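Local coordinates for protein phosphomethylpyrimidine kinase (Pyrococcus furiosus, PDB 2PB9) that probably makes thiamine monophosphate with its C-terminal ThiN domain, the part crystallised here, while its N-terminal ThiD section is thought to phosphorylate hydroxymethylpyrimidine and its phosphate, at residues R17-S21 / I22-R26; E4-R7 / I8-L12; V82-Y85 / M86-Y89. One frame throughout, in Å; residues are numbered along the deposited sequence.

Contact 1 of 3, residues R17-S21 / I22-R26; sequences REFES and INPVR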
loop_
_atom_site.group_PDB
_atom_site.type_symbol
_atom_site.label_atom_id
_atom_site.label_comp_id
_atom_site.label_asym_id
_atom_site.label_seq_id
_atom_site.Cartn_x
_atom_site.Cartn_y
_atom_site.Cartn_z
ATOM N N ARG A 17 23.498 9.610 26.165
ATOM C CA ARG A 17 23.591 10.938 26.746
ATOM C C ARG A 17 24.192 11.874 25.701
ATOM O O ARG A 17 23.730 12.997 25.519
ATOM C CB ARG A 17 24.454 10.925 28.013
ATOM C CG ARG A 17 23.999 11.960 29.047
ATOM C CD ARG A 17 25.019 12.255 30.159
ATOM N NE ARG A 17 25.399 11.084 30.956
ATOM C CZ ARG A 17 26.372 10.234 30.632
ATOM N NH1 ARG A 17 27.079 10.417 29.517
ATOM N NH2 ARG A 17 26.643 9.200 31.423
ATOM N N GLU A 18 25.215 11.410 24.997
ATOM C CA GLU A 18 25.812 12.255 23.982
ATOM C C GLU A 18 24.871 12.415 22.781
ATOM O O GLU A 18 24.793 13.480 22.175
ATOM C CB GLU A 18 27.167 11.701 23.533
ATOM C CG GLU A 18 27.834 12.581 22.485
ATOM C CD GLU A 18 29.267 12.182 22.182
ATOM O OE1 GLU A 18 29.531 10.976 22.000
ATOM O OE2 GLU A 18 30.134 13.079 22.109
ATOM N N PHE A 19 24.173 11.332 22.438
ATOM C CA PHE A 19 23.223 11.456 21.345
ATOM C C PHE A 19 22.230 12.590 21.561
ATOM O O PHE A 19 22.031 13.438 20.729
ATOM C CB PHE A 19 22.469 10.144 21.134
ATOM C CG PHE A 19 21.379 10.245 20.113
ATOM C CD1 PHE A 19 21.681 10.289 18.763
ATOM C CD2 PHE A 19 20.053 10.300 20.503
ATOM C CE1 PHE A 19 20.677 10.385 17.818
ATOM C CE2 PHE A 19 19.045 10.398 19.564
ATOM C CZ PHE A 19 19.356 10.440 18.219
ATOM N N GLU A 20 21.700 12.596 22.792
ATOM C CA GLU A 20 20.773 13.642 23.207
ATOM C C GLU A 20 21.425 15.022 23.146
ATOM O O GLU A 20 20.830 15.968 22.643
ATOM C CB GLU A 20 20.295 13.410 24.642
ATOM C CG GLU A 20 19.375 12.244 24.841
ATOM C CD GLU A 20 18.944 12.116 26.283
ATOM O OE1 GLU A 20 19.841 12.054 27.155
ATOM O OE2 GLU A 20 17.720 12.071 26.554
ATOM N N SER A 21 22.644 15.136 23.662
ATOM C CA SER A 21 23.324 16.421 23.669
ATOM C C SER A 21 23.475 17.027 22.272
ATOM O O SER A 21 23.287 18.230 22.101
ATOM C CB SER A 21 24.695 16.315 24.357
ATOM O OG SER A 21 25.676 15.744 23.511
ATOM N N ILE A 22 23.800 16.216 21.271
ATOM C CA ILE A 22 23.942 16.749 19.915
ATOM C C ILE A 22 22.586 17.152 19.341
ATOM O O ILE A 22 22.500 17.691 18.241
ATOM C CB ILE A 22 24.636 15.742 18.961
ATOM C CG1 ILE A 22 23.826 14.451 18.849
ATOM C CG2 ILE A 22 26.045 15.444 19.465
ATOM C CD1 ILE A 22 24.465 13.425 17.929
ATOM N N ASN A 23 21.534 16.879 20.109
ATOM C CA ASN A 23 20.161 17.233 19.750
ATOM C C ASN A 23 19.734 16.935 18.314
ATOM O O ASN A 23 19.499 17.850 17.525
ATOM C CB ASN A 23 19.928 18.718 20.039
ATOM C CG ASN A 23 18.514 19.162 19.708
ATOM O OD1 ASN A 23 17.542 18.617 20.234
ATOM N ND2 ASN A 23 18.392 20.155 18.828
ATOM N N PRO A 24 19.604 15.646 17.968
ATOM C CA PRO A 24 19.206 15.165 16.642
ATOM C C PRO A 24 17.688 15.010 16.496
ATOM O O PRO A 24 17.170 13.897 16.415
ATOM C CB PRO A 24 19.915 13.830 16.561
ATOM C CG PRO A 24 19.721 13.314 17.963
ATOM C CD PRO A 24 20.029 14.522 18.822
ATOM N N VAL A 25 16.974 16.125 16.455
ATOM C CA VAL A 25 15.527 16.069 16.343
ATOM C C VAL A 25 15.043 15.636 14.957
ATOM O O VAL A 25 14.140 14.806 14.845
ATOM C CB VAL A 25 14.898 17.433 16.697
ATOM C CG1 VAL A 25 13.407 17.270 16.962
ATOM C CG2 VAL A 25 15.602 18.022 17.908
ATOM N N ARG A 26 15.640 16.181 13.901
ATOM C CA ARG A 26 15.205 15.827 12.555
ATOM C C ARG A 26 15.362 14.350 12.243
ATOM O O ARG A 26 14.700 13.841 11.336
ATOM C CB ARG A 26 15.965 16.639 11.502
ATOM C CG ARG A 26 17.439 16.295 11.376
ATOM C CD ARG A 26 18.137 17.219 10.373
ATOM N NE ARG A 26 17.955 16.809 8.978
ATOM C CZ ARG A 26 18.891 16.201 8.252
ATOM N NH1 ARG A 26 20.079 15.932 8.787
ATOM N NH2 ARG A 26 18.643 15.865 6.989
#
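Phe19 and Pro24 illustrate how a helix can end against its own outgoing chain: the proline lies over one face of the phenyl ring, five residues after it. Pro24 CD sits 4.1 Å above the plane of the Phe19 ring, over its centre, and CG over the same ring makes a CH-pi contact whose modelled spacing is too tight to be trusted in detail. Phe19 CG stands anti to the backbone N (chi1 174°), which sends the ring out from the side of the last turn, and the chain leaving the helix brings Pro24 over its face. Ile22 comes to the same ring obliquely, its CD1 4.3 Å from CD1 of Phe19. Helix 176-185 packs against the pair, Ile183 on Phe19 and Leu180 on Ile22.

Two carbonyls of the last turn, those of Glu18 and Glu20, are hydrogen-bonded. Glu18 O receives two donors: Ile22 N at 3.0 Å in a fairly straight bond (160°), and Ser21 OG at 2.8 Å, a hydroxyl turned back onto its own helix. Asn23 N reaches Glu20 O at 2.8 Å from well above the carbonyl plane, where Asn23 itself leaves helical geometry with positive phi. The carboxylate of Glu18 is paired with Lys184. Chemically, then, the terminus rests on two donors at Glu18 O and one at Glu20 O, while the proline probably packs the outgoing chain against the ring.

Contact 2 of 3, residues E4-R7 / I8-L12; sequences EKWR and IYEEL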
loop_
_atom_site.group_PDB
_atom_site.type_symbol
_atom_site.label_atom_id
_atom_site.label_comp_id
_atom_site.label_asym_id
_atom_site.label_seq_id
_atom_site.Cartn_x
_atom_site.Cartn_y
_atom_site.Cartn_z
ATOM N N GLU A 4 32.203 -7.131 30.499
ATOM C CA GLU A 4 30.878 -7.653 30.023
ATOM C C GLU A 4 29.742 -6.655 30.241
ATOM O O GLU A 4 29.804 -5.506 29.787
ATOM C CB GLU A 4 30.532 -8.965 30.731
ATOM C CG GLU A 4 30.084 -10.098 29.797
ATOM C CD GLU A 4 29.500 -11.305 30.572
ATOM O OE1 GLU A 4 29.912 -11.500 31.745
ATOM O OE2 GLU A 4 28.652 -12.059 30.017
ATOM N N LYS A 5 28.702 -7.098 30.941
ATOM C CA LYS A 5 27.518 -6.264 31.190
ATOM C C LYS A 5 27.724 -4.814 31.595
ATOM O O LYS A 5 27.158 -3.926 30.978
ATOM C CB LYS A 5 26.608 -6.931 32.227
ATOM C CG LYS A 5 25.825 -8.107 31.704
ATOM C CD LYS A 5 24.535 -8.275 32.489
ATOM C CE LYS A 5 23.562 -9.192 31.772
ATOM N NZ LYS A 5 22.156 -9.028 32.260
ATOM N N TRP A 6 28.506 -4.574 32.641
ATOM C CA TRP A 6 28.719 -3.203 33.063
ATOM C C TRP A 6 29.266 -2.328 31.938
ATOM O O TRP A 6 28.804 -1.205 31.722
ATOM C CB TRP A 6 29.668 -3.123 34.254
ATOM C CG TRP A 6 29.921 -1.710 34.653
ATOM C CD1 TRP A 6 31.071 -1.004 34.472
ATOM C CD2 TRP A 6 28.981 -0.804 35.248
ATOM N NE1 TRP A 6 30.908 0.287 34.915
ATOM C CE2 TRP A 6 29.635 0.435 35.399
ATOM C CE3 TRP A 6 27.648 -0.921 35.665
ATOM C CZ2 TRP A 6 29.008 1.554 35.951
ATOM C CZ3 TRP A 6 27.016 0.203 36.216
ATOM C CH2 TRP A 6 27.702 1.420 36.352
ATOM N N ARG A 7 30.257 -2.842 31.224
ATOM C CA ARG A 7 30.866 -2.103 30.125
ATOM C C ARG A 7 29.826 -1.768 29.060
ATOM O O ARG A 7 29.838 -0.678 28.484
ATOM C CB ARG A 7 31.998 -2.930 29.514
ATOM C CG ARG A 7 32.682 -2.268 28.323
ATOM C CD ARG A 7 33.778 -3.165 27.779
ATOM N NE ARG A 7 34.657 -3.582 28.868
ATOM C CZ ARG A 7 35.498 -4.612 28.822
ATOM N NH1 ARG A 7 35.600 -5.363 27.727
ATOM N NH2 ARG A 7 36.230 -4.899 29.892
ATOM N N ILE A 8 28.930 -2.718 28.812
ATOM C CA ILE A 8 27.864 -2.553 27.835
ATOM C C ILE A 8 26.910 -1.461 28.302
ATOM O O ILE A 8 26.571 -0.559 27.542
ATOM C CB ILE A 8 27.059 -3.867 27.651
ATOM C CG1 ILE A 8 27.982 -4.990 27.188
ATOM C CG2 ILE A 8 25.947 -3.669 26.634
ATOM C CD1 ILE A 8 27.265 -6.290 26.931
ATOM N N TYR A 9 26.479 -1.553 29.556
ATOM C CA TYR A 9 25.567 -0.573 30.139
ATOM C C TYR A 9 26.167 0.845 30.177
ATOM O O TYR A 9 25.453 1.833 29.978
ATOM C CB TYR A 9 25.187 -1.003 31.556
ATOM C CG TYR A 9 24.476 0.072 32.352
ATOM C CD1 TYR A 9 23.100 0.312 32.188
ATOM C CD2 TYR A 9 25.179 0.863 33.261
ATOM C CE1 TYR A 9 22.452 1.315 32.917
ATOM C CE2 TYR A 9 24.547 1.859 33.982
ATOM C CZ TYR A 9 23.192 2.081 33.811
ATOM O OH TYR A 9 22.585 3.073 34.542
ATOM N N GLU A 10 27.470 0.938 30.429
ATOM C CA GLU A 10 28.145 2.228 30.507
ATOM C C GLU A 10 28.340 2.894 29.166
ATOM O O GLU A 10 27.993 4.057 28.988
ATOM C CB GLU A 10 29.506 2.066 31.168
ATOM C CG GLU A 10 29.426 1.968 32.660
ATOM C CD GLU A 10 29.056 3.298 33.286
ATOM O OE1 GLU A 10 29.938 4.190 33.317
ATOM O OE2 GLU A 10 27.889 3.450 33.730
ATOM N N GLU A 11 28.910 2.149 28.225
ATOM C CA GLU A 11 29.171 2.673 26.896
ATOM C C GLU A 11 27.902 3.134 26.179
ATOM O O GLU A 11 27.904 4.162 25.495
ATOM C CB GLU A 11 29.918 1.626 26.063
ATOM C CG GLU A 11 31.343 1.402 26.552
ATOM C CD GLU A 11 32.268 0.781 25.508
ATOM O OE1 GLU A 11 33.503 0.861 25.713
ATOM O OE2 GLU A 11 31.780 0.217 24.497
ATOM N N LEU A 12 26.820 2.382 26.343
ATOM C CA LEU A 12 25.570 2.742 25.704
ATOM C C LEU A 12 24.962 3.931 26.438
ATOM O O LEU A 12 24.556 4.918 25.822
ATOM C CB LEU A 12 24.605 1.547 25.700
ATOM C CG LEU A 12 23.226 1.776 25.059
ATOM C CD1 LEU A 12 23.399 2.441 23.706
ATOM C CD2 LEU A 12 22.480 0.459 24.925
#
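Ile8, Tyr9, Glu10 and Glu11 each give their amide to the carbonyl four residues back, from Glu4, Lys5, Trp6 and Arg7 in turn, so that this is the opening of an alpha-helix, with Tyr9 N 2.8 Å from Lys5 O. On this frame Trp6 is the main side-chain surface. Its CG is anti to the backbone N (chi1 178°), and the indole leans forward along the helix to meet two residues of the next turn. Glu10 comes over one face: CG lies above the rim near NE1 and CE2, and a bend at chi2 lays the carboxylate almost parallel to the ring, the planes 4° apart, with OE2 3.3 Å from Trp6 CH2. Tyr9 crosses the same indole obliquely, its CD2 3.5 Å from Trp6 CZ3 and the ring planes at 39°.

On the neighbouring flank of the helix, Arg7 and Glu11 run side by side, pointing the same way. Arg7 NE remains 5.6 Å from Glu11 OE1, too far for a salt bridge, though the opposite charges may attract weakly. Ile8 is on the buried side, as is Leu12; Ile8 rests on Tyr37 and Phe72, while Lys5 makes a cation-pi contact with Phe72. The helix start is roughly amphipathic: Ile8 and Leu12 pack on the sheet, while Trp6 and Arg7 are exposed. Trp6 meets its neighbours by van der Waals contact, and the carboxylate over its face probably adds little.

Contact 3 of 3, residues V82-Y85 / M86-Y89; sequences VLTY and MRFY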
loop_
_atom_site.group_PDB
_atom_site.type_symbol
_atom_site.label_atom_id
_atom_site.label_comp_id
_atom_site.label_asym_id
_atom_site.label_seq_id
_atom_site.Cartn_x
_atom_site.Cartn_y
_atom_site.Cartn_z
ATOM N N VAL A 82 19.826 -6.236 15.077
ATOM C CA VAL A 82 21.247 -6.316 15.380
ATOM C C VAL A 82 21.643 -7.761 15.637
ATOM O O VAL A 82 22.722 -8.194 15.245
ATOM C CB VAL A 82 21.634 -5.430 16.610
ATOM C CG1 VAL A 82 21.527 -6.211 17.904
ATOM C CG2 VAL A 82 23.035 -4.919 16.454
ATOM N N LEU A 83 20.751 -8.507 16.272
ATOM C CA LEU A 83 21.003 -9.901 16.587
ATOM C C LEU A 83 21.163 -10.685 15.285
ATOM O O LEU A 83 22.108 -11.458 15.132
ATOM C CB LEU A 83 19.846 -10.450 17.441
ATOM C CG LEU A 83 20.193 -11.235 18.728
ATOM C CD1 LEU A 83 21.413 -10.643 19.415
ATOM C CD2 LEU A 83 19.001 -11.220 19.672
ATOM N N THR A 84 20.250 -10.463 14.343
ATOM C CA THR A 84 20.285 -11.131 13.042
ATOM C C THR A 84 21.517 -10.696 12.243
ATOM O O THR A 84 22.157 -11.498 11.548
ATOM C CB THR A 84 19.006 -10.802 12.229
ATOM O OG1 THR A 84 17.888 -11.477 12.813
ATOM C CG2 THR A 84 19.151 -11.212 10.764
ATOM N N TYR A 85 21.841 -9.414 12.348
ATOM C CA TYR A 85 22.982 -8.847 11.650
ATOM C C TYR A 85 24.267 -9.532 12.125
ATOM O O TYR A 85 25.160 -9.807 11.329
ATOM C CB TYR A 85 23.033 -7.347 11.932
ATOM C CG TYR A 85 24.055 -6.577 11.140
ATOM C CD1 TYR A 85 23.689 -5.863 9.993
ATOM C CD2 TYR A 85 25.377 -6.490 11.581
ATOM C CE1 TYR A 85 24.614 -5.073 9.310
ATOM C CE2 TYR A 85 26.312 -5.703 10.914
ATOM C CZ TYR A 85 25.925 -4.995 9.781
ATOM O OH TYR A 85 26.853 -4.202 9.140
HETATM N N MSE A 86 24.346 -9.815 13.425
HETATM C CA MSE A 86 25.521 -10.469 14.003
HETATM C C MSE A 86 25.764 -11.853 13.404
HETATM O O MSE A 86 26.895 -12.341 13.373
HETATM C CB MSE A 86 25.375 -10.566 15.526
HETATM C CG MSE A 86 25.587 -9.228 16.229
HETATM SE SE MSE A 86 24.917 -9.115 18.052
HETATM C CE MSE A 86 26.482 -9.720 19.008
ATOM N N ARG A 87 24.697 -12.486 12.935
ATOM C CA ARG A 87 24.816 -13.798 12.325
ATOM C C ARG A 87 25.733 -13.711 11.107
ATOM O O ARG A 87 26.191 -14.729 10.589
ATOM C CB ARG A 87 23.438 -14.306 11.900
ATOM C CG ARG A 87 22.828 -15.311 12.860
ATOM C CD ARG A 87 21.341 -15.494 12.605
ATOM N NE ARG A 87 21.057 -15.789 11.205
ATOM C CZ ARG A 87 19.851 -15.679 10.653
ATOM N NH1 ARG A 87 18.816 -15.282 11.391
ATOM N NH2 ARG A 87 19.685 -15.946 9.360
ATOM N N PHE A 88 26.003 -12.486 10.666
ATOM C CA PHE A 88 26.852 -12.252 9.509
ATOM C C PHE A 88 28.112 -11.492 9.890
ATOM O O PHE A 88 29.175 -11.707 9.317
ATOM C CB PHE A 88 26.065 -11.477 8.459
ATOM C CG PHE A 88 24.857 -12.211 7.965
ATOM C CD1 PHE A 88 24.964 -13.151 6.952
ATOM C CD2 PHE A 88 23.618 -12.003 8.553
ATOM C CE1 PHE A 88 23.854 -13.873 6.533
ATOM C CE2 PHE A 88 22.505 -12.723 8.139
ATOM C CZ PHE A 88 22.625 -13.660 7.126
ATOM N N TYR A 89 27.985 -10.596 10.861
ATOM C CA TYR A 89 29.115 -9.813 11.332
ATOM C C TYR A 89 28.977 -9.737 12.830
ATOM O O TYR A 89 28.490 -8.743 13.367
ATOM C CB TYR A 89 29.083 -8.420 10.733
ATOM C CG TYR A 89 28.900 -8.449 9.243
ATOM C CD1 TYR A 89 27.621 -8.415 8.677
ATOM C CD2 TYR A 89 30.004 -8.534 8.390
ATOM C CE1 TYR A 89 27.448 -8.460 7.297
ATOM C CE2 TYR A 89 29.842 -8.579 7.015
ATOM C CZ TYR A 89 28.564 -8.540 6.472
ATOM O OH TYR A 89 28.413 -8.559 5.103
#
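Tyr85 and Tyr89 bind the end of helix 77-86 to the loop that follows, by backbone and by ring, in a small example of a helix terminus where several forces coincide. The hydrogen bonds come first. Met86 N still reaches Val82 O in the alpha-helical manner, at 2.9 Å, and adds a weak bond to Leu83 O. Arg87 N then turns to Thr84 O at 3.1 Å and from 65° above the carbonyl plane, a three-residue spacing like that of a 3-10 turn. Tyr85 O accepts from Tyr89 N at 3.0 Å, in the carbonyl plane, and also from Phe88 N, whose position is less sure.

Among the aromatic contacts, Tyr85 has CG anti to the backbone N (chi1 -172°), on the side of its own carbonyl and of the chain that follows, and there Tyr89 CD1 lies over one face of the ring toward its rim, 3.8 Å from CE2 of Tyr85, with the two planes oblique at 42°. The Tyr85 ring also stacks on Phe172, while OH bonds to Pro154 and Arg153. With an alanine in place of Tyr85, Tyr89 and Phe172 would probably lose the ring they pack on, and Pro154 O a hydrogen-bond partner. Phe88 presents an edge to the backbone, with CD2 3.4 Å from Thr84 O.

Apolar packing falls to Met86, deposited as selenomethionine: SE lies 4.1 Å from Leu83 CD1, crossing it obliquely, and the Met86 side chain also touches Ser38. Last, Thr84 CG2 covers one face of the Arg87 guanidinium, 4.1 Å from NH1, with the two chains side by side; NH2 makes a salt bridge to Glu144. The carbonyls of Thr84 and Tyr85, near the helix end, are thus met by amides of the following loop, while the side chains spread the terminus onto strand 168-173 and helix 138-149.

In the fold
The order along the chain is contact 2, contact 1, contact 3. The first two mark the beginning and the end of a single helix, 5-21, their centres 20 Å apart and their nearest atoms about 5 Å apart. Contact 3 lies at the end of helix 77-86, with its centre 26 Å from that of contact 1, on opposite sides of the chain's centre, and 19 Å from that of contact 2. Both helices have residues on strand 35-38 of the seven-stranded mixed sheet, Ile8 on Tyr37 and Met86 on Ser38. Short-range contacts thus lie at three helix ends set at separate places round the sheet of this ThiN domain, without touching one another.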